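Local coordinates for deoxyhypusine synthase, putative (Entamoeba histolytica, PDB 7L9R), which probably acts as a deoxyhypusine synthase, an NAD-dependent transferase that makes deoxyhypusine on the translation factor eIF5A, at residues 123-126 with 127-131; 336-340 with 341-345. All blocks are in the same frame, centred on the assembly; numbering follows the deposited sequence.

Contact 1: residues 123-126 with 127-131; sequences GAIE and TDIMK
Thr127 doubles back on Gly123 in the first turn of helix 124-130, the helix that follows strand 117-120 of the parallel sheet. Gly123, with a positive phi of 100°, is the N-cap residue. Two donors grip Gly123 O: Thr127 N at 3.1 Å and Thr127 OG1 at 2.8 Å, arriving from opposite faces of the carbonyl plane. The hydroxyl gets there because chi1 of -59° sets OG1 beside its own backbone N, with CG2 anti to that N. The next three backbone bonds are regular i to i+4 pairs, of which Ile129 N to Ile125 O is the straightest, with an N-H...O angle of 164°.

Further out, Ile125 and Ile129 form one apolar ridge against helix 189-200, packing on Met196. Asp128 turns its carboxylate elsewhere: OD1 makes a salt bridge with Arg103 and accepts from Val206 N, while OD2 accepts from Ile207 N, so that two backbone N-H groups and the arginine fix the carboxylate. Glu126, bent at chi2, sends OE2 to Phe227 N. Between the two isoleucines, Ile125 CG2 lies 4.2 Å from Ile129 CD1.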
# COMPACT_ATOMS: atom_id res chain seq x y z
N GLY B 123 -2.64 -8.62 -22.37
CA GLY B 123 -2.73 -9.99 -21.92
C GLY B 123 -4.15 -10.51 -21.77
O GLY B 123 -4.35 -11.73 -21.73
N ALA B 124 -5.15 -9.62 -21.69
CA ALA B 124 -6.51 -10.06 -21.40
C ALA B 124 -7.08 -10.88 -22.55
O ALA B 124 -7.64 -11.96 -22.34
CB ALA B 124 -7.41 -8.86 -21.11
N ILE B 125 -6.93 -10.38 -23.78
CA ILE B 125 -7.51 -11.07 -24.93
C ILE B 125 -6.87 -12.44 -25.11
O ILE B 125 -7.56 -13.43 -25.39
CB ILE B 125 -7.37 -10.19 -26.19
CG1 ILE B 125 -8.05 -8.84 -25.98
CG2 ILE B 125 -7.95 -10.89 -27.41
CD1 ILE B 125 -9.49 -8.95 -25.48
N GLU B 126 -5.55 -12.53 -24.94
CA GLU B 126 -4.87 -13.80 -25.16
C GLU B 126 -5.25 -14.82 -24.09
O GLU B 126 -5.28 -16.03 -24.36
CB GLU B 126 -3.36 -13.59 -25.20
CG GLU B 126 -2.91 -12.61 -26.28
CD GLU B 126 -2.76 -11.18 -25.77
OE1 GLU B 126 -3.65 -10.71 -25.02
OE2 GLU B 126 -1.75 -10.53 -26.12
N THR B 127 -5.53 -14.35 -22.87
CA THR B 127 -6.00 -15.24 -21.81
C THR B 127 -7.37 -15.82 -22.15
O THR B 127 -7.61 -17.02 -21.96
CB THR B 127 -6.05 -14.49 -20.49
OG1 THR B 127 -4.74 -13.99 -20.20
CG2 THR B 127 -6.53 -15.37 -19.34
N ASP B 128 -8.27 -14.98 -22.68
CA ASP B 128 -9.60 -15.45 -23.06
C ASP B 128 -9.51 -16.52 -24.14
O ASP B 128 -10.20 -17.55 -24.07
CB ASP B 128 -10.43 -14.25 -23.53
CG ASP B 128 -11.89 -14.60 -23.83
OD1 ASP B 128 -12.53 -15.29 -23.01
OD2 ASP B 128 -12.39 -14.14 -24.88
N ILE B 129 -8.62 -16.31 -25.12
CA ILE B 129 -8.37 -17.31 -26.17
C ILE B 129 -7.74 -18.56 -25.57
O ILE B 129 -8.14 -19.69 -25.88
CB ILE B 129 -7.46 -16.70 -27.26
CG1 ILE B 129 -8.17 -15.57 -27.99
CG2 ILE B 129 -6.98 -17.78 -28.23
CD1 ILE B 129 -7.25 -14.77 -28.90
N MET B 130 -6.73 -18.37 -24.71
CA MET B 130 -5.99 -19.50 -24.15
C MET B 130 -6.91 -20.44 -23.37
O MET B 130 -6.77 -21.66 -23.45
CB MET B 130 -4.87 -18.97 -23.25
CG MET B 130 -3.97 -20.03 -22.65
SD MET B 130 -2.62 -19.34 -21.67
CE MET B 130 -2.05 -18.02 -22.73
N LYS B 131 -7.88 -19.88 -22.64
CA LYS B 131 -8.79 -20.71 -21.86
C LYS B 131 -9.73 -21.54 -22.72
O LYS B 131 -10.36 -22.46 -22.19
CB LYS B 131 -9.61 -19.84 -20.90
CG LYS B 131 -8.81 -19.32 -19.72
CD LYS B 131 -9.66 -18.51 -18.77
CE LYS B 131 -8.96 -18.34 -17.43
NZ LYS B 131 -9.78 -17.60 -16.43

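Contact 2: residues 336-340 with 341-345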
# COMPACT_ATOMS: atom_id res chain seq x y z
N LEU B 336 -20.71 -11.35 -6.46
CA LEU B 336 -21.78 -11.03 -5.52
C LEU B 336 -22.57 -9.82 -6.00
O LEU B 336 -23.81 -9.80 -5.91
CB LEU B 336 -21.20 -10.79 -4.13
CG LEU B 336 -20.29 -11.88 -3.56
CD1 LEU B 336 -19.94 -11.60 -2.09
CD2 LEU B 336 -20.87 -13.30 -3.73
N ILE B 337 -21.88 -8.80 -6.50
CA ILE B 337 -22.56 -7.60 -6.99
C ILE B 337 -23.38 -7.93 -8.23
O ILE B 337 -24.51 -7.46 -8.39
CB ILE B 337 -21.53 -6.48 -7.26
CG1 ILE B 337 -21.00 -5.93 -5.94
CG2 ILE B 337 -22.14 -5.37 -8.11
CD1 ILE B 337 -19.83 -4.96 -6.09
N VAL B 338 -22.83 -8.76 -9.13
CA VAL B 338 -23.56 -9.17 -10.33
C VAL B 338 -24.87 -9.85 -9.95
O VAL B 338 -25.92 -9.60 -10.55
CB VAL B 338 -22.67 -10.07 -11.20
CG1 VAL B 338 -23.50 -10.81 -12.25
CG2 VAL B 338 -21.58 -9.24 -11.87
N SER B 339 -24.84 -10.71 -8.92
CA SER B 339 -26.04 -11.44 -8.53
C SER B 339 -27.15 -10.52 -8.04
O SER B 339 -28.32 -10.91 -8.09
CB SER B 339 -25.71 -12.47 -7.45
OG SER B 339 -25.52 -11.83 -6.20
N LYS B 340 -26.81 -9.32 -7.56
CA LYS B 340 -27.78 -8.35 -7.09
C LYS B 340 -28.08 -7.26 -8.11
O LYS B 340 -28.86 -6.35 -7.82
CB LYS B 340 -27.30 -7.71 -5.78
CG LYS B 340 -26.96 -8.71 -4.68
CD LYS B 340 -28.20 -9.34 -4.06
CE LYS B 340 -27.82 -10.32 -2.96
NZ LYS B 340 -29.02 -10.89 -2.28
N THR B 341 -27.46 -7.32 -9.29
CA THR B 341 -27.66 -6.29 -10.31
C THR B 341 -27.91 -6.91 -11.69
O THR B 341 -29.07 -7.11 -12.08
CB THR B 341 -26.46 -5.34 -10.38
OG1 THR B 341 -25.27 -6.10 -10.58
CG2 THR B 341 -26.33 -4.54 -9.09
N PHE B 342 -26.84 -7.19 -12.43
CA PHE B 342 -26.99 -7.64 -13.82
C PHE B 342 -27.82 -8.91 -13.94
O PHE B 342 -28.49 -9.11 -14.96
CB PHE B 342 -25.63 -7.87 -14.46
CG PHE B 342 -24.86 -6.62 -14.74
CD1 PHE B 342 -25.24 -5.78 -15.77
CD2 PHE B 342 -23.72 -6.30 -14.00
CE1 PHE B 342 -24.53 -4.63 -16.05
CE2 PHE B 342 -23.00 -5.15 -14.28
CZ PHE B 342 -23.41 -4.31 -15.31
N ALA B 343 -27.78 -9.78 -12.93
CA ALA B 343 -28.45 -11.07 -13.03
C ALA B 343 -29.94 -11.01 -12.68
O ALA B 343 -30.66 -11.97 -12.97
CB ALA B 343 -27.75 -12.10 -12.15
N VAL B 344 -30.41 -9.92 -12.08
CA VAL B 344 -31.82 -9.80 -11.71
C VAL B 344 -32.49 -8.56 -12.29
O VAL B 344 -33.73 -8.55 -12.41
CB VAL B 344 -32.01 -9.82 -10.18
CG1 VAL B 344 -31.84 -11.22 -9.63
CG2 VAL B 344 -31.00 -8.86 -9.52
N THR B 345 -31.76 -7.51 -12.65
CA THR B 345 -32.37 -6.26 -13.07
C THR B 345 -32.46 -6.23 -14.59
O THR B 345 -31.44 -6.39 -15.27
CB THR B 345 -31.56 -5.06 -12.56
OG1 THR B 345 -31.51 -5.08 -11.13
CG2 THR B 345 -32.20 -3.77 -13.03
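The Phe342 ring meets Val338 at its edge: Val338 CG2 lies near the ring plane, 4.2 Å from Phe342 CD2, so a methyl abuts the rim and neither face is used across this contact. Leu65 of helix 51-66 and Leu109 of helix 102-111 also touch the phenylalanine. The other flat groups are peptide carbonyls, and they are used on both faces. Val338 O accepts from Ala343 N at 3.0 Å, with the donor tilted 26° from the carbonyl plane, and from Thr341 N on the opposite face, well above that plane. Ile337 O is shared likewise: Thr341 OG1 stands above one face at 2.7 Å, and Lys340 N approaches from the other.

These bonds mark the C-terminal end of helix 330-339, where the chain leaves the helical path. Thr341, with psi -87°, makes the break, after which Val344 N and Thr345 N both return to Thr341 O. Its chi1 of 55° places OG1 between backbone N and carbonyl carbon, the position from which the hydroxyl reaches back one turn, and the Thr341 side chain lies alongside that of Ile337, pointing the same way. Ser339 OG makes a similar return, donating to Leu336 O at 2.7 Å.

Val344 folds over the end of the helix, its CG2 3.6 Å from Lys340 C. The lysine is bent at chi2 and carries NZ to Asn42 OD1, and Thr345 OG1 bonds Asn62 OD1, tying the turn to two helices of the same chain. The second subunit closes another side: its Phe31 packs on Val338 and Ala343, and its Ile35 on Val344. Across the turn itself, Ala343 CB rests 4.1 Å from Ser339 CA.

How the contacts relate
Contact 1 comes first along the chain and spans the whole of the short helix 124-130, and contact 2 follows some 200 residues later, at the end of helix 330-339. Their centres are 25 Å apart, and the nearest atoms, about 15 Å apart, do not touch. The two helices follow different strands of one six-stranded parallel sheet: strand 117-120 lies second from one edge, and strand 322-327 forms the other edge. Helix 102-111 links the neighbourhoods, supplying Arg103 to contact 1 and Thr105, Tyr108 and Leu109 to contact 2. Their surroundings differ, since residues 123-131 meet no other chain of the four-chain assembly, whereas residues 336-345 pack against a second subunit.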